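PDB 3GJA: CytC3 from Streptomyces, which is a nonheme iron halogenase of biosynthesis, probably chlorinating an amino acid held on a carrier protein in an iron- and 2-oxoglutarate-dependent reaction. Local coordinates for residues A[65-77]-A[97-109]. Numbering follows the deposited sequence.
Sequences ISNYDRHLDIDLL and NLLCWRSEFFPKY. With ACT (acetate ion), chain C.
Cys100 opens the contact by laying SG over one face of the His71 ring, 4.5 Å from its centroid, while a water joins Cys100 O to His71 NE2. At Trp101 the backbone O shares a second water with Asp69 OD2 and Arg102 NE; Asp69 OD2 also bonds Tyr56. The Arg102 guanidinium is sandwiched between Trp101 and Tyr68, whose CE2 sits over its centre, 3.5 Å from NH1, with the ring tilted 49° to that plane. NH1 grips an acetate, probably from the crystallisation liquor, and NH2 bonds Gln131 and Tyr268. Ser103 is clasped three ways: its O takes Asp69 N at 2.7 Å, its N gives to Asp69 OD1 at 3.0 Å, and OG, set between the backbone N and the carbonyl carbon (chi1 81°), meets His71 ND1 at 2.8 Å at the ring edge. Glu104 runs alongside Tyr68, with CB 3.7 Å from CD1, and its carboxylate is salt-bridged to Arg259. Phe105 N bonds Ser66 O almost straight, and Leu77 CD2 reaches the ring's edge at CZ, 3.8 Å away. Thus residues 66-71 of the connection between helices 62-65 and 75-82 lie against strand 98-108 of the cupin-type antiparallel sheet, next to strand 253-262, while Leu77 also packs on helix 34-49.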
ATOM      1  N   ILE A  65     -15.839  -0.837  -2.877  1.00 37.66           N
ATOM      2  CA  ILE A  65     -15.627  -1.623  -4.084  1.00 38.37           C
ATOM      3  C   ILE A  65     -14.203  -2.158  -4.231  1.00 37.48           C
ATOM      4  O   ILE A  65     -14.012  -3.259  -4.730  1.00 36.18           O
ATOM      5  CB  ILE A  65     -16.007  -0.796  -5.326  1.00 38.91           C
ATOM      6  CG1 ILE A  65     -17.450  -0.324  -5.184  1.00 40.60           C
ATOM      7  CG2 ILE A  65     -15.865  -1.628  -6.597  1.00 40.06           C
ATOM      8  CD1 ILE A  65     -18.447  -1.450  -5.021  1.00 42.06           C
ATOM      9  N   SER A  66     -13.207  -1.387  -3.803  1.00 36.77           N
ATOM     10  CA  SER A  66     -11.822  -1.837  -3.897  1.00 35.48           C
ATOM     11  C   SER A  66     -11.314  -2.349  -2.555  1.00 34.48           C
ATOM     12  O   SER A  66     -10.116  -2.530  -2.357  1.00 34.35           O
ATOM     13  CB  SER A  66     -10.928  -0.711  -4.401  1.00 37.30           C
ATOM     14  OG  SER A  66     -11.247  -0.396  -5.743  1.00 39.07           O
ATOM     15  N   ASN A  67     -12.245  -2.590  -1.640  1.00 34.17           N
ATOM     16  CA  ASN A  67     -11.930  -3.100  -0.313  1.00 33.56           C
ATOM     17  C   ASN A  67     -10.755  -2.449   0.419  1.00 33.40           C
ATOM     18  O   ASN A  67      -9.746  -3.095   0.727  1.00 31.38           O
ATOM     19  CB  ASN A  67     -11.739  -4.616  -0.383  1.00 33.46           C
ATOM     20  CG  ASN A  67     -13.021  -5.365  -0.086  1.00 35.56           C
ATOM     21  OD1 ASN A  67     -13.664  -5.110   0.928  1.00 34.18           O
ATOM     22  ND2 ASN A  67     -13.399  -6.289  -0.962  1.00 35.72           N
ATOM     23  N   TYR A  68     -10.911  -1.163   0.708  1.00 35.22           N
ATOM     24  CA  TYR A  68      -9.904  -0.393   1.429  1.00 35.52           C
ATOM     25  C   TYR A  68      -9.842  -0.805   2.893  1.00 36.19           C
ATOM     26  O   TYR A  68     -10.860  -1.135   3.507  1.00 35.16           O
ATOM     27  CB  TYR A  68     -10.244   1.100   1.400  1.00 37.54           C
ATOM     28  CG  TYR A  68      -9.884   1.851   0.142  1.00 37.84           C
ATOM     29  CD1 TYR A  68      -9.857   1.215  -1.106  1.00 39.59           C
ATOM     30  CD2 TYR A  68      -9.616   3.217   0.190  1.00 39.39           C
ATOM     31  CE1 TYR A  68      -9.570   1.929  -2.273  1.00 39.26           C
ATOM     32  CE2 TYR A  68      -9.328   3.940  -0.966  1.00 40.86           C
ATOM     33  CZ  TYR A  68      -9.306   3.289  -2.191  1.00 40.00           C
ATOM     34  OH  TYR A  68      -9.012   4.007  -3.324  1.00 42.07           O
ATOM     35  N   ASP A  69      -8.627  -0.775   3.428  1.00 36.05           N
ATOM     36  CA  ASP A  69      -8.342  -1.049   4.827  1.00 35.38           C
ATOM     37  C   ASP A  69      -8.949  -2.278   5.507  1.00 36.91           C
ATOM     38  O   ASP A  69      -9.460  -2.189   6.629  1.00 34.96           O
ATOM     39  CB  ASP A  69      -8.677   0.209   5.634  1.00 34.34           C
ATOM     40  CG  ASP A  69      -7.964   1.439   5.104  1.00 34.89           C
ATOM     41  OD1 ASP A  69      -6.776   1.313   4.741  1.00 35.31           O
ATOM     42  OD2 ASP A  69      -8.574   2.528   5.055  1.00 35.42           O
ATOM     43  N   ARG A  70      -8.870  -3.428   4.851  1.00 36.26           N
ATOM     44  CA  ARG A  70      -9.397  -4.648   5.439  1.00 34.76           C
ATOM     45  C   ARG A  70      -8.408  -5.254   6.421  1.00 35.24           C
ATOM     46  O   ARG A  70      -8.706  -6.254   7.075  1.00 35.02           O
ATOM     47  CB  ARG A  70      -9.743  -5.644   4.351  1.00 36.50           C
ATOM     48  CG  ARG A  70     -10.889  -5.162   3.502  1.00 35.93           C
ATOM     49  CD  ARG A  70     -12.149  -5.018   4.341  1.00 38.81           C
ATOM     50  NE  ARG A  70     -13.232  -5.676   3.639  1.00 44.22           N
ATOM     51  CZ  ARG A  70     -13.862  -6.759   4.070  1.00 42.24           C
ATOM     52  NH1 ARG A  70     -13.538  -7.316   5.227  1.00 39.29           N
ATOM     53  NH2 ARG A  70     -14.781  -7.312   3.301  1.00 42.61           N
ATOM     54  N   HIS A  71      -7.229  -4.647   6.523  1.00 33.11           N
ATOM     55  CA  HIS A  71      -6.239  -5.124   7.472  1.00 33.92           C
ATOM     56  C   HIS A  71      -6.734  -4.752   8.875  1.00 36.62           C
ATOM     57  O   HIS A  71      -6.125  -5.119   9.878  1.00 36.83           O
ATOM     58  CB  HIS A  71      -4.875  -4.481   7.215  1.00 31.23           C
ATOM     59  CG  HIS A  71      -4.891  -2.987   7.273  1.00 32.80           C
ATOM     60  ND1 HIS A  71      -5.456  -2.209   6.284  1.00 32.72           N
ATOM     61  CD2 HIS A  71      -4.445  -2.127   8.221  1.00 32.57           C
ATOM     62  CE1 HIS A  71      -5.360  -0.934   6.622  1.00 34.35           C
ATOM     63  NE2 HIS A  71      -4.752  -0.857   7.793  1.00 32.22           N
ATOM     64  N   LEU A  72      -7.844  -4.016   8.936  1.00 37.54           N
ATOM     65  CA  LEU A  72      -8.412  -3.620  10.214  1.00 38.33           C
ATOM     66  C   LEU A  72      -9.504  -4.574  10.686  1.00 38.94           C
ATOM     67  O   LEU A  72     -10.060  -4.391  11.764  1.00 40.15           O
ATOM     68  CB  LEU A  72      -8.952  -2.186  10.154  1.00 36.41           C
ATOM     69  CG  LEU A  72      -7.856  -1.124  10.007  1.00 36.17           C
ATOM     70  CD1 LEU A  72      -8.471   0.259  10.025  1.00 36.74           C
ATOM     71  CD2 LEU A  72      -6.841  -1.272  11.123  1.00 35.46           C
ATOM     72  N   ASP A  73      -9.830  -5.585   9.887  1.00 38.36           N
ATOM     73  CA  ASP A  73     -10.833  -6.549  10.331  1.00 39.78           C
ATOM     74  C   ASP A  73     -10.509  -8.002   9.960  1.00 41.07           C
ATOM     75  O   ASP A  73     -11.054  -8.937  10.556  1.00 42.59           O
ATOM     76  CB  ASP A  73     -12.246  -6.156   9.851  1.00 37.55           C
ATOM     77  CG  ASP A  73     -12.459  -6.359   8.366  1.00 38.55           C
ATOM     78  OD1 ASP A  73     -11.818  -5.650   7.558  1.00 34.40           O
ATOM     79  OD2 ASP A  73     -13.294  -7.226   8.013  1.00 36.88           O
ATOM     80  N   ILE A  74      -9.610  -8.198   8.998  1.00 39.80           N
ATOM     81  CA  ILE A  74      -9.236  -9.551   8.599  1.00 37.68           C
ATOM     82  C   ILE A  74      -7.850  -9.861   9.138  1.00 37.37           C
ATOM     83  O   ILE A  74      -6.870  -9.215   8.764  1.00 36.14           O
ATOM     84  CB  ILE A  74      -9.250  -9.711   7.064  1.00 37.84           C
ATOM     85  CG1 ILE A  74     -10.661  -9.425   6.538  1.00 35.37           C
ATOM     86  CG2 ILE A  74      -8.796 -11.123   6.679  1.00 34.55           C
ATOM     87  CD1 ILE A  74     -10.768  -9.419   5.040  1.00 34.81           C
ATOM     88  N   ASP A  75      -7.780 -10.857  10.020  1.00 37.01           N
ATOM     89  CA  ASP A  75      -6.527 -11.251  10.655  1.00 37.12           C
ATOM     90  C   ASP A  75      -5.337 -11.448   9.737  1.00 36.06           C
ATOM     91  O   ASP A  75      -4.270 -10.907   9.996  1.00 36.00           O
ATOM     92  CB  ASP A  75      -6.725 -12.523  11.489  1.00 39.84           C
ATOM     93  CG  ASP A  75      -7.548 -12.275  12.743  1.00 41.01           C
ATOM     94  OD1 ASP A  75      -7.463 -11.160  13.289  1.00 41.29           O
ATOM     95  OD2 ASP A  75      -8.269 -13.194  13.188  1.00 44.19           O
ATOM     96  N   LEU A  76      -5.507 -12.231   8.676  1.00 35.68           N
ATOM     97  CA  LEU A  76      -4.413 -12.488   7.738  1.00 34.87           C
ATOM     98  C   LEU A  76      -3.906 -11.202   7.066  1.00 33.38           C
ATOM     99  O   LEU A  76      -2.747 -11.108   6.658  1.00 34.18           O
ATOM    100  CB  LEU A  76      -4.877 -13.498   6.686  1.00 36.52           C
ATOM    101  CG  LEU A  76      -4.275 -14.912   6.668  1.00 40.30           C
ATOM    102  CD1 LEU A  76      -3.689 -15.294   8.012  1.00 37.00           C
ATOM    103  CD2 LEU A  76      -5.357 -15.890   6.246  1.00 38.76           C
ATOM    104  N   LEU A  77      -4.781 -10.212   6.954  1.00 31.22           N
ATOM    105  CA  LEU A  77      -4.405  -8.939   6.358  1.00 33.34           C
ATOM    106  C   LEU A  77      -3.769  -8.067   7.434  1.00 33.83           C
ATOM    107  O   LEU A  77      -2.864  -7.279   7.154  1.00 33.46           O
ATOM    108  CB  LEU A  77      -5.631  -8.253   5.752  1.00 32.72           C
ATOM    109  CG  LEU A  77      -5.773  -8.237   4.225  1.00 34.71           C
ATOM    110  CD1 LEU A  77      -5.148  -9.481   3.596  1.00 34.31           C
ATOM    111  CD2 LEU A  77      -7.246  -8.106   3.865  1.00 31.34           C
ATOM    112  N   ASN A  97       9.929   4.251  12.768  1.00 47.00           N
ATOM    113  CA  ASN A  97       8.684   4.636  13.420  1.00 45.96           C
ATOM    114  C   ASN A  97       7.672   4.684  12.277  1.00 46.18           C
ATOM    115  O   ASN A  97       7.343   5.753  11.770  1.00 45.28           O
ATOM    116  CB  ASN A  97       8.825   5.999  14.108  1.00 44.32           C
ATOM    117  CG  ASN A  97       9.812   5.965  15.271  1.00 47.25           C
ATOM    118  OD1 ASN A  97       9.826   5.019  16.063  1.00 44.90           O
ATOM    119  ND2 ASN A  97      10.634   7.003  15.383  1.00 46.68           N
ATOM    120  N   LEU A  98       7.194   3.500  11.887  1.00 46.54           N
ATOM    121  CA  LEU A  98       6.271   3.328  10.765  1.00 45.53           C
ATOM    122  C   LEU A  98       4.781   3.224  11.013  1.00 44.45           C
ATOM    123  O   LEU A  98       4.326   2.492  11.890  1.00 46.22           O
ATOM    124  CB  LEU A  98       6.659   2.091   9.963  1.00 46.90           C
ATOM    125  CG  LEU A  98       7.674   2.178   8.835  1.00 48.56           C
ATOM    126  CD1 LEU A  98       7.760   0.805   8.170  1.00 44.92           C
ATOM    127  CD2 LEU A  98       7.248   3.242   7.829  1.00 47.43           C
ATOM    128  N   LEU A  99       4.035   3.912  10.157  1.00 42.18           N
ATOM    129  CA  LEU A  99       2.579   3.935  10.187  1.00 40.40           C
ATOM    130  C   LEU A  99       2.022   3.357   8.872  1.00 40.43           C
ATOM    131  O   LEU A  99       2.461   3.743   7.785  1.00 38.66           O
ATOM    132  CB  LEU A  99       2.106   5.380  10.320  1.00 38.85           C
ATOM    133  CG  LEU A  99       1.293   5.883  11.511  1.00 42.05           C
ATOM    134  CD1 LEU A  99       1.815   5.324  12.822  1.00 39.37           C
ATOM    135  CD2 LEU A  99       1.339   7.417  11.496  1.00 38.67           C
ATOM    136  N   CYS A 100       1.090   2.410   8.971  1.00 39.27           N
ATOM    137  CA  CYS A 100       0.432   1.862   7.789  1.00 36.08           C
ATOM    138  C   CYS A 100      -0.912   2.565   7.826  1.00 36.22           C
ATOM    139  O   CYS A 100      -1.760   2.249   8.658  1.00 34.71           O
ATOM    140  CB  CYS A 100       0.214   0.352   7.889  1.00 36.98           C
ATOM    141  SG  CYS A 100      -0.769  -0.307   6.489  1.00 37.13           S
ATOM    142  N   TRP A 101      -1.114   3.529   6.933  1.00 36.38           N
ATOM    143  CA  TRP A 101      -2.358   4.282   6.949  1.00 35.42           C
ATOM    144  C   TRP A 101      -3.420   3.791   5.972  1.00 34.75           C
ATOM    145  O   TRP A 101      -4.547   4.289   5.971  1.00 34.83           O
ATOM    146  CB  TRP A 101      -2.065   5.754   6.688  1.00 35.24           C
ATOM    147  CG  TRP A 101      -1.638   6.007   5.293  1.00 34.44           C
ATOM    148  CD1 TRP A 101      -0.405   5.781   4.756  1.00 33.04           C
ATOM    149  CD2 TRP A 101      -2.458   6.495   4.231  1.00 33.32           C
ATOM    150  NE1 TRP A 101      -0.407   6.100   3.422  1.00 34.98           N
ATOM    151  CE2 TRP A 101      -1.658   6.540   3.073  1.00 32.99           C
ATOM    152  CE3 TRP A 101      -3.798   6.899   4.145  1.00 32.91           C
ATOM    153  CZ2 TRP A 101      -2.152   6.973   1.840  1.00 32.13           C
ATOM    154  CZ3 TRP A 101      -4.289   7.331   2.916  1.00 32.84           C
ATOM    155  CH2 TRP A 101      -3.466   7.363   1.782  1.00 30.77           C
ATOM    156  N   ARG A 102      -3.064   2.828   5.133  1.00 34.61           N
ATOM    157  CA  ARG A 102      -4.023   2.290   4.178  1.00 33.76           C
ATOM    158  C   ARG A 102      -3.564   1.031   3.443  1.00 32.87           C
ATOM    159  O   ARG A 102      -2.366   0.767   3.304  1.00 31.16           O
ATOM    160  CB  ARG A 102      -4.387   3.351   3.145  1.00 34.01           C
ATOM    161  CG  ARG A 102      -5.217   2.804   1.983  1.00 39.99           C
ATOM    162  CD  ARG A 102      -5.558   3.877   0.974  1.00 40.48           C
ATOM    163  NE  ARG A 102      -6.515   4.842   1.498  1.00 40.99           N
ATOM    164  CZ  ARG A 102      -6.985   5.866   0.794  1.00 42.28           C
ATOM    165  NH1 ARG A 102      -6.575   6.043  -0.453  1.00 42.72           N
ATOM    166  NH2 ARG A 102      -7.862   6.704   1.328  1.00 40.27           N
ATOM    167  N   SER A 103      -4.552   0.260   2.999  1.00 32.13           N
ATOM    168  CA  SER A 103      -4.340  -0.944   2.221  1.00 32.61           C
ATOM    169  C   SER A 103      -5.548  -1.040   1.286  1.00 34.46           C
ATOM    170  O   SER A 103      -6.636  -0.537   1.600  1.00 30.32           O
ATOM    171  CB  SER A 103      -4.239  -2.182   3.114  1.00 31.24           C
ATOM    172  OG  SER A 103      -5.510  -2.658   3.491  1.00 33.65           O
ATOM    173  N   GLU A 104      -5.348  -1.665   0.129  1.00 35.03           N
ATOM    174  CA  GLU A 104      -6.413  -1.809  -0.854  1.00 35.57           C
ATOM    175  C   GLU A 104      -6.031  -2.889  -1.849  1.00 35.42           C
ATOM    176  O   GLU A 104      -4.868  -3.285  -1.927  1.00 34.35           O
ATOM    177  CB  GLU A 104      -6.613  -0.497  -1.598  1.00 36.62           C
ATOM    178  CG  GLU A 104      -5.364  -0.042  -2.331  1.00 41.67           C
ATOM    179  CD  GLU A 104      -5.433   1.417  -2.738  1.00 44.51           C
ATOM    180  OE1 GLU A 104      -6.172   1.742  -3.698  1.00 42.19           O
ATOM    181  OE2 GLU A 104      -4.754   2.239  -2.083  1.00 43.28           O
ATOM    182  N   PHE A 105      -7.013  -3.358  -2.611  1.00 35.16           N
ATOM    183  CA  PHE A 105      -6.766  -4.390  -3.599  1.00 33.58           C
ATOM    184  C   PHE A 105      -6.739  -3.825  -5.008  1.00 34.05           C
ATOM    185  O   PHE A 105      -7.407  -2.840  -5.315  1.00 31.30           O
ATOM    186  CB  PHE A 105      -7.821  -5.496  -3.500  1.00 32.68           C
ATOM    187  CG  PHE A 105      -7.713  -6.319  -2.244  1.00 34.35           C
ATOM    188  CD1 PHE A 105      -8.154  -5.812  -1.023  1.00 31.18           C
ATOM    189  CD2 PHE A 105      -7.143  -7.593  -2.279  1.00 31.82           C
ATOM    190  CE1 PHE A 105      -8.031  -6.562   0.154  1.00 32.95           C
ATOM    191  CE2 PHE A 105      -7.013  -8.355  -1.112  1.00 33.77           C
ATOM    192  CZ  PHE A 105      -7.459  -7.834   0.112  1.00 32.70           C
ATOM    193  N   PHE A 106      -5.943  -4.460  -5.856  1.00 33.54           N
ATOM    194  CA  PHE A 106      -5.820  -4.050  -7.240  1.00 35.05           C
ATOM    195  C   PHE A 106      -6.037  -5.250  -8.143  1.00 34.60           C
ATOM    196  O   PHE A 106      -5.100  -5.960  -8.499  1.00 32.50           O
ATOM    197  CB  PHE A 106      -4.444  -3.450  -7.482  1.00 34.44           C
ATOM    198  CG  PHE A 106      -4.278  -2.076  -6.909  1.00 35.91           C
ATOM    199  CD1 PHE A 106      -4.908  -0.988  -7.497  1.00 37.24           C
ATOM    200  CD2 PHE A 106      -3.478  -1.866  -5.795  1.00 37.13           C
ATOM    201  CE1 PHE A 106      -4.740   0.298  -6.986  1.00 38.78           C
ATOM    202  CE2 PHE A 106      -3.302  -0.588  -5.274  1.00 39.04           C
ATOM    203  CZ  PHE A 106      -3.933   0.496  -5.873  1.00 40.56           C
ATOM    204  N   PRO A 107      -7.298  -5.514  -8.495  1.00 35.22           N
ATOM    205  CA  PRO A 107      -7.591  -6.652  -9.368  1.00 35.95           C
ATOM    206  C   PRO A 107      -7.410  -6.247 -10.823  1.00 36.54           C
ATOM    207  O   PRO A 107      -7.435  -5.064 -11.152  1.00 38.00           O
ATOM    208  CB  PRO A 107      -9.058  -6.971  -9.054  1.00 36.28           C
ATOM    209  CG  PRO A 107      -9.290  -6.326  -7.691  1.00 37.18           C
ATOM    210  CD  PRO A 107      -8.518  -5.047  -7.821  1.00 35.07           C
ATOM    211  N   LYS A 108      -7.203  -7.224 -11.690  1.00 36.39           N
ATOM    212  CA  LYS A 108      -7.074  -6.950 -13.112  1.00 37.20           C
ATOM    213  C   LYS A 108      -7.632  -8.172 -13.818  1.00 37.23           C
ATOM    214  O   LYS A 108      -7.230  -9.298 -13.536  1.00 37.12           O
ATOM    215  CB  LYS A 108      -5.614  -6.709 -13.509  1.00 36.04           C
ATOM    216  CG  LYS A 108      -5.495  -6.027 -14.859  1.00 36.31           C
ATOM    217  CD  LYS A 108      -4.275  -5.143 -14.917  1.00 38.72           C
ATOM    218  CE  LYS A 108      -4.292  -4.256 -16.144  1.00 35.58           C
ATOM    219  NZ  LYS A 108      -3.108  -3.351 -16.137  1.00 38.46           N
ATOM    220  N   TYR A 109      -8.571  -7.942 -14.724  1.00 36.82           N
ATOM    221  CA  TYR A 109      -9.221  -9.030 -15.433  1.00 38.03           C
ATOM    222  C   TYR A 109      -9.056  -8.888 -16.934  1.00 39.05           C
ATOM    223  O   TYR A 109      -8.736  -7.807 -17.437  1.00 38.44           O
ATOM    224  CB  TYR A 109     -10.709  -9.044 -15.072  1.00 38.89           C
ATOM    225  CG  TYR A 109     -10.951  -9.176 -13.582  1.00 42.92           C
ATOM    226  CD1 TYR A 109     -10.655 -10.368 -12.923  1.00 44.04           C
ATOM    227  CD2 TYR A 109     -11.441  -8.104 -12.825  1.00 39.66           C
ATOM    228  CE1 TYR A 109     -10.833 -10.503 -11.542  1.00 45.94           C
ATOM    229  CE2 TYR A 109     -11.626  -8.226 -11.440  1.00 42.93           C
ATOM    230  CZ  TYR A 109     -11.316  -9.433 -10.807  1.00 46.18           C
ATOM    231  OH  TYR A 109     -11.471  -9.596  -9.446  1.00 47.56           O
TER
HETATM  232  C   ACT C 320      -8.802   8.213  -2.679  1.00 54.37           C
HETATM  233  O   ACT C 320      -7.602   7.643  -2.444  1.00 53.95           O
HETATM  234  OXT ACT C 320      -8.994   8.818  -3.713  1.00 54.20           O
HETATM  235  CH3 ACT C 320      -9.904   8.100  -1.658  1.00 52.49           C
HETATM  236  O   HOH W   1      -7.681  -3.861   2.524  1.00 25.64           O
HETATM  237  O   HOH W   2      -6.853   4.600   4.477  1.00 35.17           O
HETATM  238  O   HOH W   3      -4.474   1.795   8.945  1.00 31.15           O